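Local coordinates for aminotransferase class I and II (Streptococcus suis 89/1591, PDB 3OP7), which probably transfers amino groups between amino acids and 2-oxo acids with the help of pyridoxal 5'-phosphate, as a class I/II aminotransferase, at residues Y59-G64 and F258-A263; L85-A90 and N94-Y99; V195-S200 and E272-N277; E283-L288 and I301-V306. All blocks are in the same frame, centred on the assembly; numbering follows the deposited sequence.

Interaction 1 of 4, residues Y59-G64 and F258-A263. With EDO (1,2-ethanediol), chain H.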
loop_
_atom_site.group_PDB
_atom_site.type_symbol
_atom_site.label_atom_id
_atom_site.label_comp_id
_atom_site.label_asym_id
_atom_site.label_seq_id
_atom_site.Cartn_x
_atom_site.Cartn_y
_atom_site.Cartn_z
ATOM N N TYR A 59 0.577 -15.012 2.636
ATOM C CA TYR A 59 -0.081 -13.946 1.887
ATOM C C TYR A 59 -1.628 -14.009 1.967
ATOM O O TYR A 59 -2.294 -13.023 1.732
ATOM C CB TYR A 59 0.422 -13.862 0.447
ATOM C CG TYR A 59 1.815 -13.255 0.373
ATOM C CD1 TYR A 59 1.996 -11.858 0.376
ATOM C CD2 TYR A 59 2.943 -14.047 0.348
ATOM C CE1 TYR A 59 3.298 -11.324 0.321
ATOM C CE2 TYR A 59 4.208 -13.498 0.319
ATOM C CZ TYR A 59 4.347 -12.094 0.286
ATOM O OH TYR A 59 5.628 -11.538 0.223
ATOM N N GLY A 60 -2.166 -15.165 2.337
ATOM C CA GLY A 60 -3.582 -15.274 2.666
ATOM C C GLY A 60 -4.454 -15.108 1.445
ATOM O O GLY A 60 -4.133 -15.589 0.367
ATOM N N TRP A 61 -5.566 -14.417 1.621
ATOM C CA TRP A 61 -6.497 -14.139 0.555
ATOM C C TRP A 61 -5.988 -12.934 -0.242
ATOM O O TRP A 61 -6.138 -11.766 0.154
ATOM C CB TRP A 61 -7.878 -13.803 1.101
ATOM C CG TRP A 61 -8.548 -14.930 1.822
ATOM C CD1 TRP A 61 -8.707 -15.072 3.166
ATOM C CD2 TRP A 61 -9.167 -16.063 1.220
ATOM N NE1 TRP A 61 -9.410 -16.219 3.440
ATOM C CE2 TRP A 61 -9.679 -16.862 2.269
ATOM C CE3 TRP A 61 -9.307 -16.499 -0.102
ATOM C CZ2 TRP A 61 -10.345 -18.051 2.035
ATOM C CZ3 TRP A 61 -9.982 -17.700 -0.331
ATOM C CH2 TRP A 61 -10.479 -18.442 0.733
ATOM N N ILE A 62 -5.453 -13.215 -1.402
ATOM C CA ILE A 62 -4.813 -12.206 -2.212
ATOM C C ILE A 62 -5.802 -11.099 -2.522
ATOM O O ILE A 62 -5.456 -9.900 -2.451
ATOM C CB ILE A 62 -4.156 -12.856 -3.483
ATOM C CG1 ILE A 62 -3.016 -13.782 -3.075
ATOM C CG2 ILE A 62 -3.721 -11.793 -4.474
ATOM C CD1 ILE A 62 -1.753 -13.084 -2.472
ATOM N N GLU A 63 -7.049 -11.455 -2.828
ATOM C CA GLU A 63 -7.976 -10.426 -3.253
ATOM C C GLU A 63 -9.005 -10.068 -2.220
ATOM O O GLU A 63 -9.923 -9.335 -2.528
ATOM C CB GLU A 63 -8.692 -10.872 -4.474
ATOM C CG GLU A 63 -7.712 -11.031 -5.614
ATOM C CD GLU A 63 -8.358 -11.390 -6.915
ATOM O OE1 GLU A 63 -9.534 -11.737 -6.954
ATOM O OE2 GLU A 63 -7.642 -11.343 -7.924
ATOM N N GLY A 64 -8.820 -10.578 -1.009
ATOM C CA GLY A 64 -9.835 -10.524 0.038
ATOM C C GLY A 64 -10.591 -11.856 0.134
ATOM O O GLY A 64 -10.789 -12.570 -0.867
ATOM N N PHE A 258 -4.924 -10.685 9.389
ATOM C CA PHE A 258 -5.738 -10.266 10.538
ATOM C C PHE A 258 -6.638 -9.163 10.080
ATOM O O PHE A 258 -7.802 -9.108 10.462
ATOM C CB PHE A 258 -4.844 -9.773 11.674
ATOM C CG PHE A 258 -5.531 -9.005 12.739
ATOM C CD1 PHE A 258 -5.702 -7.636 12.606
ATOM C CD2 PHE A 258 -6.012 -9.624 13.899
ATOM C CE1 PHE A 258 -6.298 -6.898 13.607
ATOM C CE2 PHE A 258 -6.631 -8.854 14.909
ATOM C CZ PHE A 258 -6.747 -7.508 14.746
ATOM N N ASP A 259 -6.107 -8.298 9.234
ATOM C CA ASP A 259 -6.883 -7.130 8.781
ATOM C C ASP A 259 -8.185 -7.556 8.041
ATOM O O ASP A 259 -9.295 -7.058 8.277
ATOM C CB ASP A 259 -6.000 -6.219 7.937
ATOM C CG ASP A 259 -4.764 -5.726 8.681
ATOM O OD1 ASP A 259 -4.839 -5.539 9.914
ATOM O OD2 ASP A 259 -3.711 -5.527 7.983
ATOM N N ASP A 260 -8.051 -8.506 7.120
ATOM C CA ASP A 260 -9.183 -9.099 6.445
ATOM C C ASP A 260 -10.147 -9.823 7.414
ATOM O O ASP A 260 -11.356 -9.777 7.236
ATOM C CB ASP A 260 -8.715 -10.024 5.314
ATOM C CG ASP A 260 -9.845 -10.900 4.778
ATOM O OD1 ASP A 260 -10.559 -10.490 3.855
ATOM O OD2 ASP A 260 -9.966 -12.022 5.304
ATOM N N LEU A 261 -9.616 -10.535 8.414
ATOM C CA LEU A 261 -10.449 -11.228 9.422
ATOM C C LEU A 261 -11.328 -10.229 10.168
ATOM O O LEU A 261 -12.539 -10.459 10.344
ATOM C CB LEU A 261 -9.565 -11.964 10.421
ATOM C CG LEU A 261 -9.639 -13.459 10.698
ATOM C CD1 LEU A 261 -9.465 -13.655 12.190
ATOM C CD2 LEU A 261 -10.898 -14.211 10.145
ATOM N N VAL A 262 -10.731 -9.126 10.616
ATOM C CA VAL A 262 -11.500 -8.072 11.294
ATOM C C VAL A 262 -12.497 -7.468 10.320
ATOM O O VAL A 262 -13.650 -7.220 10.696
ATOM C CB VAL A 262 -10.606 -6.966 11.910
ATOM C CG1 VAL A 262 -11.454 -5.828 12.506
ATOM C CG2 VAL A 262 -9.645 -7.586 12.959
ATOM N N ALA A 263 -12.089 -7.289 9.064
ATOM C CA ALA A 263 -13.010 -6.686 8.074
ATOM C C ALA A 263 -14.242 -7.587 7.889
ATOM O O ALA A 263 -15.328 -7.083 7.770
ATOM C CB ALA A 263 -12.299 -6.467 6.718
HETATM C C1 EDO H . -5.648 -17.016 -2.052
HETATM O O1 EDO H . -5.794 -15.859 -2.851
HETATM C C2 EDO H . -6.345 -18.189 -2.742
HETATM O O2 EDO H . -7.476 -17.733 -3.483
#
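Asp260, on helix 257-268, reaches from CB toward the loop 59-64 and divides its carboxylate between two residues there. CG lies anti to the backbone N (chi1 167°), which sends the group off the helix and across to the loop. OD1 meets Gly64, 3.9 Å from its CA, and also takes hydrogen bonds from Gln86 NE2 and Ser65 OG. OD2 is 3.9 Å from Trp61 CD1, on the pyrrole part of the indole, and accepts from Gln264 NE2. The carboxylate and indole planes are inclined at 46°, an oblique approach without a hydrogen bond. Across the two segments the contact is therefore only van der Waals, while the charge of the buried carboxylate is met by amide and hydroxyl donors around it.

A type I beta turn from Trp61 to Gly64 shapes the loop, closed by Gly64 N on Trp61 O at 3.2 Å. Gly64, with positive phi, ends the turn and puts its CA against Asp260. A 1,2-ethanediol, probably from the crystallisation liquor, accepts a bond from Ile62 N to its O1 at 3.0 Å. At the start of the loop, Tyr59 OH is hydrogen-bonded to the lysine-bound pyridoxal phosphate of the second subunit, the shared active site characteristic of dimeric fold-type I aminotransferases.

Interaction 2 of 4, residues L85-A90 and N94-Y99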
loop_
_atom_site.group_PDB
_atom_site.type_symbol
_atom_site.label_atom_id
_atom_site.label_comp_id
_atom_site.label_asym_id
_atom_site.label_seq_id
_atom_site.Cartn_x
_atom_site.Cartn_y
_atom_site.Cartn_z
ATOM N N LEU A 85 -12.334 -6.009 -5.229
ATOM C CA LEU A 85 -10.949 -6.250 -4.891
ATOM C C LEU A 85 -10.602 -5.541 -3.588
ATOM O O LEU A 85 -10.717 -4.327 -3.472
ATOM C CB LEU A 85 -9.973 -5.786 -5.980
ATOM C CG LEU A 85 -10.079 -6.454 -7.339
ATOM C CD1 LEU A 85 -9.143 -5.740 -8.313
ATOM C CD2 LEU A 85 -9.730 -7.954 -7.214
ATOM N N GLN A 86 -10.083 -6.311 -2.631
ATOM C CA GLN A 86 -9.571 -5.748 -1.386
ATOM C C GLN A 86 -8.300 -4.963 -1.616
ATOM O O GLN A 86 -7.418 -5.387 -2.401
ATOM C CB GLN A 86 -9.268 -6.876 -0.395
ATOM C CG GLN A 86 -9.042 -6.422 1.032
ATOM C CD GLN A 86 -9.015 -7.610 1.954
ATOM O OE1 GLN A 86 -8.044 -8.327 1.976
ATOM N NE2 GLN A 86 -10.083 -7.849 2.665
ATOM N N THR A 87 -8.164 -3.865 -0.864
ATOM C CA THR A 87 -6.987 -3.037 -0.921
ATOM C C THR A 87 -6.538 -2.575 0.460
ATOM O O THR A 87 -7.296 -2.737 1.461
ATOM C CB THR A 87 -7.287 -1.802 -1.791
ATOM O OG1 THR A 87 -8.376 -1.081 -1.190
ATOM C CG2 THR A 87 -7.600 -2.201 -3.260
ATOM N N ASN A 88 -5.314 -2.047 0.551
ATOM C CA ASN A 88 -4.859 -1.414 1.792
ATOM C C ASN A 88 -5.480 -0.038 1.966
ATOM O O ASN A 88 -4.888 1.001 1.610
ATOM C CB ASN A 88 -3.330 -1.387 1.931
ATOM C CG ASN A 88 -2.634 -0.548 0.862
ATOM O OD1 ASN A 88 -2.969 -0.672 -0.308
ATOM N ND2 ASN A 88 -1.644 0.295 1.264
ATOM N N GLY A 89 -6.707 -0.006 2.513
ATOM C CA GLY A 89 -7.444 1.238 2.603
ATOM C C GLY A 89 -8.011 1.719 1.297
ATOM O O GLY A 89 -7.656 1.183 0.222
ATOM N N ALA A 90 -8.861 2.736 1.367
ATOM C CA ALA A 90 -9.211 3.527 0.187
ATOM C C ALA A 90 -7.958 4.135 -0.481
ATOM O O ALA A 90 -7.929 4.293 -1.704
ATOM C CB ALA A 90 -10.267 4.589 0.511
ATOM N N ASN A 94 -7.626 3.872 -4.493
ATOM C CA ASN A 94 -7.442 4.987 -5.434
ATOM C C ASN A 94 -6.163 4.841 -6.233
ATOM O O ASN A 94 -6.177 5.066 -7.456
ATOM C CB ASN A 94 -7.443 6.380 -4.728
ATOM C CG ASN A 94 -8.787 6.824 -4.235
ATOM O OD1 ASN A 94 -9.840 6.552 -4.841
ATOM N ND2 ASN A 94 -8.764 7.668 -3.195
ATOM N N LEU A 95 -5.055 4.515 -5.560
ATOM C CA LEU A 95 -3.784 4.356 -6.232
ATOM C C LEU A 95 -3.863 3.223 -7.242
ATOM O O LEU A 95 -3.365 3.351 -8.373
ATOM C CB LEU A 95 -2.679 4.049 -5.228
ATOM C CG LEU A 95 -1.302 3.800 -5.865
ATOM C CD1 LEU A 95 -0.851 4.968 -6.736
ATOM C CD2 LEU A 95 -0.303 3.461 -4.779
ATOM N N LEU A 96 -4.410 2.086 -6.844
ATOM C CA LEU A 96 -4.501 0.939 -7.766
ATOM C C LEU A 96 -5.293 1.308 -9.037
ATOM O O LEU A 96 -4.884 0.966 -10.159
ATOM C CB LEU A 96 -5.172 -0.217 -7.094
ATOM C CG LEU A 96 -5.397 -1.492 -7.938
ATOM C CD1 LEU A 96 -4.058 -2.043 -8.481
ATOM C CD2 LEU A 96 -6.179 -2.537 -7.103
ATOM N N VAL A 97 -6.407 1.997 -8.862
ATOM C CA VAL A 97 -7.250 2.395 -10.017
ATOM C C VAL A 97 -6.444 3.299 -10.970
ATOM O O VAL A 97 -6.314 3.025 -12.184
ATOM C CB VAL A 97 -8.545 3.084 -9.600
ATOM C CG1 VAL A 97 -9.337 3.678 -10.847
ATOM C CG2 VAL A 97 -9.422 2.072 -8.854
ATOM N N LEU A 98 -5.865 4.362 -10.412
ATOM C CA LEU A 98 -5.193 5.364 -11.229
ATOM C C LEU A 98 -3.928 4.823 -11.852
ATOM O O LEU A 98 -3.648 5.007 -13.038
ATOM C CB LEU A 98 -4.954 6.625 -10.366
ATOM C CG LEU A 98 -6.259 7.290 -9.885
ATOM C CD1 LEU A 98 -5.998 8.202 -8.686
ATOM C CD2 LEU A 98 -6.904 8.074 -11.037
ATOM N N TYR A 99 -3.154 4.119 -11.062
ATOM C CA TYR A 99 -1.905 3.606 -11.570
ATOM C C TYR A 99 -2.138 2.563 -12.687
ATOM O O TYR A 99 -1.370 2.501 -13.672
ATOM C CB TYR A 99 -1.107 3.050 -10.412
ATOM C CG TYR A 99 0.375 2.959 -10.582
ATOM C CD1 TYR A 99 1.062 3.748 -11.484
ATOM C CD2 TYR A 99 1.100 2.055 -9.854
ATOM C CE1 TYR A 99 2.444 3.629 -11.655
ATOM C CE2 TYR A 99 2.482 1.949 -10.009
ATOM C CZ TYR A 99 3.140 2.744 -10.899
ATOM O OH TYR A 99 4.511 2.589 -11.059
#
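The backbone of Ala90 and Asn94 is joined by one helical turn, Asn94 N donating to Ala90 O at 2.8 Å. Before it, the chain leaves strand 84-87 through an inverse gamma turn centred on Asn88 and turns sharply into helix 89-101, whose Leu96 then faces the strand. Leu96 makes the return contact: its CG is anti to the backbone N (chi1 178°), and CD2 comes to 4.1 Å from Thr87 CG2, the two side chains meeting obliquely. The other branch of Thr87 is polar. With chi1 at 60°, OG1 sits between the backbone N and the carbonyl carbon, from where it donates to Gly89 O at 2.8 Å, approaching from above the carbonyl plane (44° out of it).

This strand-turn-helix unit belongs to the large domain of a fold-type I enzyme, and the start of the helix serves the cofactor: Ala90 N donates to phosphate oxygen OP1 of the modified lysine at position 222. The helix dipole would probably add to the attraction for that phosphate. Asn94, one turn further on, lays CB and CG 3.7 Å from Ala90 O, while both bonds of its buried ND2 group go to side-chain oxygens, Gln117 OE1 and Asp193 OD2. Leu95 packs on Leu95 of the second subunit, and Tyr99 OH bonds to Ser124 OG there.

Interaction 3 of 4, residues V195-S200 and E272-N277; sequences VYRSFS and EILERN. With EDO (1,2-ethanediol), chain I.
The Phe199 ring carries Arg197 NH1 over the centre of one face, 3.4 Å above its plane, and meets Leu274 O at its edge, with CE2 3.5 Å from that oxygen. The Arg197 guanidinium has Leu274 CD1 over the centre of a face, 4.3 Å from the plane, and Phe199 CD2 at its edge. Leu274, on helix 270-294, divides its methyls: besides CD1 on the guanidinium, CD2 touches Phe199 CZ at 3.7 Å and the aliphatic Arg197 CD at 4.1 Å. Arg197 is extended from CG to NE, crossing Leu274 at about a right angle; two conformers are deposited, so its position is less certain. Asn277 CB adds a looser contact with Phe199 CZ. A 1,2-ethanediol, probably from the crystallisation liquor, lies between Arg197 and Glu275, its O2 donating to Glu275 OE2 at 2.8 Å. With no hydrogen bond between the segments, the contact rests on packing, the Leu274 carbonyl at the ring edge being its polar element; the exposed Arg197 cation probably keeps much of its solvation.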
loop_
_atom_site.group_PDB
_atom_site.type_symbol
_atom_site.label_atom_id
_atom_site.label_comp_id
_atom_site.label_asym_id
_atom_site.label_seq_id
_atom_site.Cartn_x
_atom_site.Cartn_y
_atom_site.Cartn_z
ATOM N N VAL A 195 -15.531 6.992 0.514
ATOM C CA VAL A 195 -15.309 6.706 1.940
ATOM C C VAL A 195 -16.320 7.383 2.874
ATOM O O VAL A 195 -16.604 6.827 3.946
ATOM C CB VAL A 195 -13.844 7.018 2.423
ATOM C CG1 VAL A 195 -12.822 6.081 1.701
ATOM C CG2 VAL A 195 -13.456 8.492 2.259
ATOM N N TYR A 196 -16.805 8.553 2.502
ATOM C CA TYR A 196 -17.797 9.280 3.296
ATOM C C TYR A 196 -19.211 8.982 2.859
ATOM O O TYR A 196 -19.776 9.659 1.979
ATOM C CB TYR A 196 -17.578 10.793 3.257
ATOM C CG TYR A 196 -16.255 11.172 3.912
ATOM C CD1 TYR A 196 -16.101 11.043 5.288
ATOM C CD2 TYR A 196 -15.200 11.661 3.189
ATOM C CE1 TYR A 196 -14.950 11.385 5.906
ATOM C CE2 TYR A 196 -14.026 11.993 3.817
ATOM C CZ TYR A 196 -13.925 11.862 5.172
ATOM O OH TYR A 196 -12.790 12.213 5.846
ATOM N N ARG A 197 -19.768 7.929 3.445
ATOM C CA ARG A 197 -21.221 7.616 3.336
ATOM C C ARG A 197 -22.038 8.663 4.066
ATOM O O ARG A 197 -21.910 8.852 5.295
ATOM C CB ARG A 197 -21.540 6.236 3.944
ATOM C CG ARG A 197 -22.926 5.639 3.630
ATOM C CD ARG A 197 -23.465 4.717 4.756
ATOM N NE ARG A 197 -24.925 4.522 4.703
ATOM C CZ ARG A 197 -25.795 5.012 5.578
ATOM N NH1 ARG A 197 -25.397 5.750 6.601
ATOM N NH2 ARG A 197 -27.088 4.765 5.422
ATOM N N SER A 198 -22.922 9.334 3.339
ATOM C CA SER A 198 -23.775 10.265 3.985
ATOM C C SER A 198 -24.762 9.560 4.928
ATOM O O SER A 198 -25.365 8.559 4.564
ATOM C CB SER A 198 -24.572 11.082 2.953
ATOM O OG SER A 198 -25.439 11.992 3.598
ATOM N N PHE A 199 -24.990 10.171 6.089
ATOM C CA PHE A 199 -26.009 9.735 7.037
ATOM C C PHE A 199 -27.213 10.638 6.948
ATOM O O PHE A 199 -28.117 10.569 7.785
ATOM C CB PHE A 199 -25.466 9.735 8.474
ATOM C CG PHE A 199 -24.561 8.586 8.762
ATOM C CD1 PHE A 199 -23.284 8.546 8.202
ATOM C CD2 PHE A 199 -24.952 7.537 9.603
ATOM C CE1 PHE A 199 -22.412 7.507 8.449
ATOM C CE2 PHE A 199 -24.040 6.451 9.849
ATOM C CZ PHE A 199 -22.776 6.468 9.276
ATOM N N SER A 200 -27.242 11.462 5.916
ATOM C CA SER A 200 -28.402 12.309 5.641
ATOM C C SER A 200 -29.533 11.504 5.019
ATOM O O SER A 200 -29.405 10.319 4.747
ATOM C CB SER A 200 -28.008 13.440 4.687
ATOM O OG SER A 200 -28.041 13.023 3.329
ATOM N N GLU A 272 -24.784 -2.429 12.762
ATOM C CA GLU A 272 -24.512 -2.052 14.144
ATOM C C GLU A 272 -23.464 -0.936 14.265
ATOM O O GLU A 272 -23.586 -0.037 15.129
ATOM C CB GLU A 272 -24.127 -3.260 14.996
ATOM C CG GLU A 272 -25.287 -4.262 15.119
ATOM C CD GLU A 272 -25.090 -5.454 14.195
ATOM O OE1 GLU A 272 -25.032 -5.291 12.943
ATOM O OE2 GLU A 272 -24.968 -6.567 14.749
ATOM N N ILE A 273 -22.455 -0.974 13.405
ATOM C CA ILE A 273 -21.464 0.086 13.366
ATOM C C ILE A 273 -22.124 1.388 12.891
ATOM O O ILE A 273 -21.904 2.471 13.469
ATOM C CB ILE A 273 -20.221 -0.330 12.543
ATOM C CG1 ILE A 273 -19.545 -1.538 13.195
ATOM C CG2 ILE A 273 -19.240 0.844 12.411
ATOM C CD1 ILE A 273 -18.501 -2.114 12.284
ATOM N N LEU A 274 -22.969 1.303 11.868
ATOM C CA LEU A 274 -23.649 2.485 11.367
ATOM C C LEU A 274 -24.494 3.130 12.453
ATOM O O LEU A 274 -24.565 4.359 12.568
ATOM C CB LEU A 274 -24.520 2.152 10.156
ATOM C CG LEU A 274 -23.743 1.793 8.877
ATOM C CD1 LEU A 274 -24.710 1.438 7.749
ATOM C CD2 LEU A 274 -22.776 2.875 8.400
ATOM N N GLU A 275 -25.146 2.303 13.256
ATOM C CA GLU A 275 -26.021 2.827 14.302
ATOM C C GLU A 275 -25.222 3.556 15.380
ATOM O O GLU A 275 -25.609 4.649 15.804
ATOM C CB GLU A 275 -26.893 1.702 14.830
ATOM C CG GLU A 275 -28.216 1.599 14.047
ATOM C CD GLU A 275 -29.129 2.814 14.292
ATOM O OE1 GLU A 275 -29.467 3.091 15.466
ATOM O OE2 GLU A 275 -29.491 3.513 13.315
ATOM N N ARG A 276 -24.084 2.971 15.778
ATOM C CA ARG A 276 -23.134 3.611 16.686
ATOM C C ARG A 276 -22.703 4.963 16.119
ATOM O O ARG A 276 -22.725 5.959 16.819
ATOM C CB ARG A 276 -21.897 2.748 16.884
ATOM C CG ARG A 276 -20.780 3.366 17.744
ATOM C CD ARG A 276 -19.487 2.674 17.461
ATOM N NE ARG A 276 -18.340 3.145 18.255
ATOM C CZ ARG A 276 -17.341 3.889 17.786
ATOM N NH1 ARG A 276 -17.340 4.327 16.534
ATOM N NH2 ARG A 276 -16.324 4.190 18.586
ATOM N N ASN A 277 -22.275 4.957 14.864
ATOM C CA ASN A 277 -21.705 6.132 14.243
ATOM C C ASN A 277 -22.695 7.219 13.906
ATOM O O ASN A 277 -22.324 8.399 13.948
ATOM C CB ASN A 277 -20.804 5.723 13.070
ATOM C CG ASN A 277 -19.545 5.128 13.568
ATOM O OD1 ASN A 277 -19.393 5.044 14.778
ATOM N ND2 ASN A 277 -18.614 4.722 12.674
HETATM C C1 EDO I . -27.679 4.299 8.667
HETATM O O1 EDO I . -28.370 4.217 7.423
HETATM C C2 EDO I . -28.601 3.816 9.780
HETATM O O2 EDO I . -27.987 4.022 11.058
#

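Interaction 4 of 4, residues E283-L288 and I301-V306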
loop_
_atom_site.group_PDB
_atom_site.type_symbol
_atom_site.label_atom_id
_atom_site.label_comp_id
_atom_site.label_asym_id
_atom_site.label_seq_id
_atom_site.Cartn_x
_atom_site.Cartn_y
_atom_site.Cartn_z
ATOM N N GLU A 283 -25.096 13.856 17.168
ATOM C CA GLU A 283 -24.868 14.602 18.407
ATOM C C GLU A 283 -23.735 15.632 18.288
ATOM O O GLU A 283 -23.857 16.754 18.802
ATOM C CB GLU A 283 -24.590 13.625 19.552
ATOM C CG GLU A 283 -25.827 12.814 19.897
ATOM C CD GLU A 283 -25.600 11.790 20.997
ATOM O OE1 GLU A 283 -24.684 11.988 21.839
ATOM O OE2 GLU A 283 -26.359 10.787 21.022
ATOM N N ASN A 284 -22.630 15.252 17.630
ATOM C CA ASN A 284 -21.503 16.170 17.471
ATOM C C ASN A 284 -21.787 17.234 16.421
ATOM O O ASN A 284 -21.456 18.423 16.618
ATOM C CB ASN A 284 -20.214 15.418 17.179
ATOM C CG ASN A 284 -19.730 14.668 18.358
ATOM O OD1 ASN A 284 -20.494 14.416 19.283
ATOM N ND2 ASN A 284 -18.438 14.322 18.370
ATOM N N LEU A 285 -22.509 16.864 15.368
ATOM C CA LEU A 285 -22.917 17.864 14.385
ATOM C C LEU A 285 -23.850 18.896 15.019
ATOM O O LEU A 285 -23.744 20.097 14.711
ATOM C CB LEU A 285 -23.537 17.226 13.147
ATOM C CG LEU A 285 -23.783 18.135 11.941
ATOM C CD1 LEU A 285 -22.613 19.074 11.632
ATOM C CD2 LEU A 285 -24.133 17.301 10.763
ATOM N N ALA A 286 -24.766 18.467 15.895
ATOM C CA ALA A 286 -25.665 19.441 16.562
ATOM C C ALA A 286 -24.878 20.442 17.419
ATOM O O ALA A 286 -25.223 21.603 17.499
ATOM C CB ALA A 286 -26.755 18.745 17.404
ATOM N N ILE A 287 -23.800 19.975 18.033
ATOM C CA ILE A 287 -22.919 20.826 18.833
ATOM C C ILE A 287 -22.199 21.846 17.935
ATOM O O ILE A 287 -22.150 23.056 18.260
ATOM C CB ILE A 287 -21.910 19.962 19.618
ATOM C CG1 ILE A 287 -22.626 19.237 20.757
ATOM C CG2 ILE A 287 -20.769 20.795 20.186
ATOM C CD1 ILE A 287 -21.759 18.180 21.394
ATOM N N LEU A 288 -21.657 21.356 16.817
ATOM C CA LEU A 288 -21.013 22.195 15.815
ATOM C C LEU A 288 -21.975 23.243 15.249
ATOM O O LEU A 288 -21.601 24.431 15.158
ATOM C CB LEU A 288 -20.444 21.346 14.673
ATOM C CG LEU A 288 -19.604 22.075 13.626
ATOM C CD1 LEU A 288 -18.395 22.768 14.284
ATOM C CD2 LEU A 288 -19.199 21.062 12.552
ATOM N N ILE A 301 -21.254 25.832 5.032
ATOM C CA ILE A 301 -22.268 24.995 4.378
ATOM C C ILE A 301 -22.232 23.653 5.088
ATOM O O ILE A 301 -21.258 22.883 4.934
ATOM C CB ILE A 301 -22.018 24.775 2.875
ATOM C CG1 ILE A 301 -21.909 26.126 2.129
ATOM C CG2 ILE A 301 -23.163 23.953 2.290
ATOM C CD1 ILE A 301 -23.187 26.848 2.059
ATOM N N ARG A 302 -23.272 23.418 5.893
ATOM C CA ARG A 302 -23.370 22.198 6.705
ATOM C C ARG A 302 -23.157 20.948 5.860
ATOM O O ARG A 302 -23.857 20.765 4.868
ATOM C CB ARG A 302 -24.752 22.151 7.385
ATOM C CG ARG A 302 -24.979 21.019 8.378
ATOM C CD ARG A 302 -26.425 21.017 8.795
ATOM N NE ARG A 302 -26.758 20.106 9.887
ATOM C CZ ARG A 302 -27.306 18.893 9.767
ATOM N NH1 ARG A 302 -27.545 18.348 8.588
ATOM N NH2 ARG A 302 -27.608 18.197 10.865
ATOM N N PRO A 303 -22.211 20.085 6.267
ATOM C CA PRO A 303 -21.908 18.845 5.530
ATOM C C PRO A 303 -23.109 17.904 5.528
ATOM O O PRO A 303 -24.000 18.035 6.356
ATOM C CB PRO A 303 -20.753 18.258 6.304
ATOM C CG PRO A 303 -20.939 18.765 7.698
ATOM C CD PRO A 303 -21.426 20.159 7.513
ATOM N N ALA A 304 -23.124 16.953 4.613
ATOM C CA ALA A 304 -24.255 16.048 4.502
ATOM C C ALA A 304 -24.122 14.905 5.558
ATOM O O ALA A 304 -24.184 13.744 5.204
ATOM C CB ALA A 304 -24.300 15.457 3.057
ATOM N N VAL A 305 -24.024 15.275 6.844
ATOM C CA VAL A 305 -23.913 14.323 7.968
ATOM C C VAL A 305 -22.820 13.295 7.638
ATOM O O VAL A 305 -23.040 12.081 7.622
ATOM C CB VAL A 305 -25.286 13.678 8.349
ATOM C CG1 VAL A 305 -25.232 13.101 9.770
ATOM C CG2 VAL A 305 -26.476 14.698 8.253
ATOM N N VAL A 306 -21.632 13.845 7.391
ATOM C CA VAL A 306 -20.383 13.102 7.335
ATOM C C VAL A 306 -19.364 13.836 8.195
ATOM O O VAL A 306 -19.502 15.024 8.465
ATOM C CB VAL A 306 -19.867 12.906 5.860
ATOM C CG1 VAL A 306 -20.892 12.092 5.021
ATOM C CG2 VAL A 306 -19.581 14.231 5.175
#
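Leu285 of helix 270-294 pushes its branched end against three residues of the loop 301-306. CD2 rests over one face of the Arg302 guanidinium, 3.5 Å above the plane and offset toward the rim, with 3.6 Å to NH2. The same methyl lies 4.1 Å from Val305 CA and 4.3 Å from Val305 CG2. CD1, the other branch, turns to Pro303 and comes 4.3 Å from its CG. Leu285 CG is anti to the backbone N (chi1 -170°), which carries both methyls out from the helix to the loop, and no hydrogen bond crosses the contact.

The helix and loop belong to the C-terminal small domain of the aminotransferase fold, where the loop links antiparallel strands 298-300 and 309-313 and helix 270-294 packs against it through Leu285. Around this apolar group, Tyr300 and Phe350 also touch Leu285, and Ser309 touches Pro303.

The next shell sets the arginine and the loop. Arg302 is extended from CG to NE, and NE forms a salt bridge with Asp289, a residue of the same helix, which probably helps hold the guanidinium beside Leu285. Ala304 centres an inverse gamma turn, with Val305 N weakly bonded to Pro303 O at 2.8 Å. Asn284, beside Leu285 on the helix, bonds through OD1 to Gln354 NE2 and through ND2 to Phe350 O.

How the interactions relate
From the N terminus, loop 59-64 waits 194 residues for helix 257-268, so interaction 1 closes a long loop. Interaction 2, a short local turn from strand 84-87 into helix 89-101, is nested inside it, and the two touch through Gln86, which pairs with Glu63 and Asp260. Interaction 3, its ends 72 residues apart, closes a loop that crosses interaction 1, since 195-200 lies inside the first loop while 272-277 lies beyond 258-263. Ala90 of interaction 2 packs on Val195. Interaction 4 follows in series, closing just 13 residues, and meets interaction 3 where Ser198 and Phe199 bond to Ala304 and Val305, joining the loop after strand 189-193 to that between strands 298-300 and 309-313.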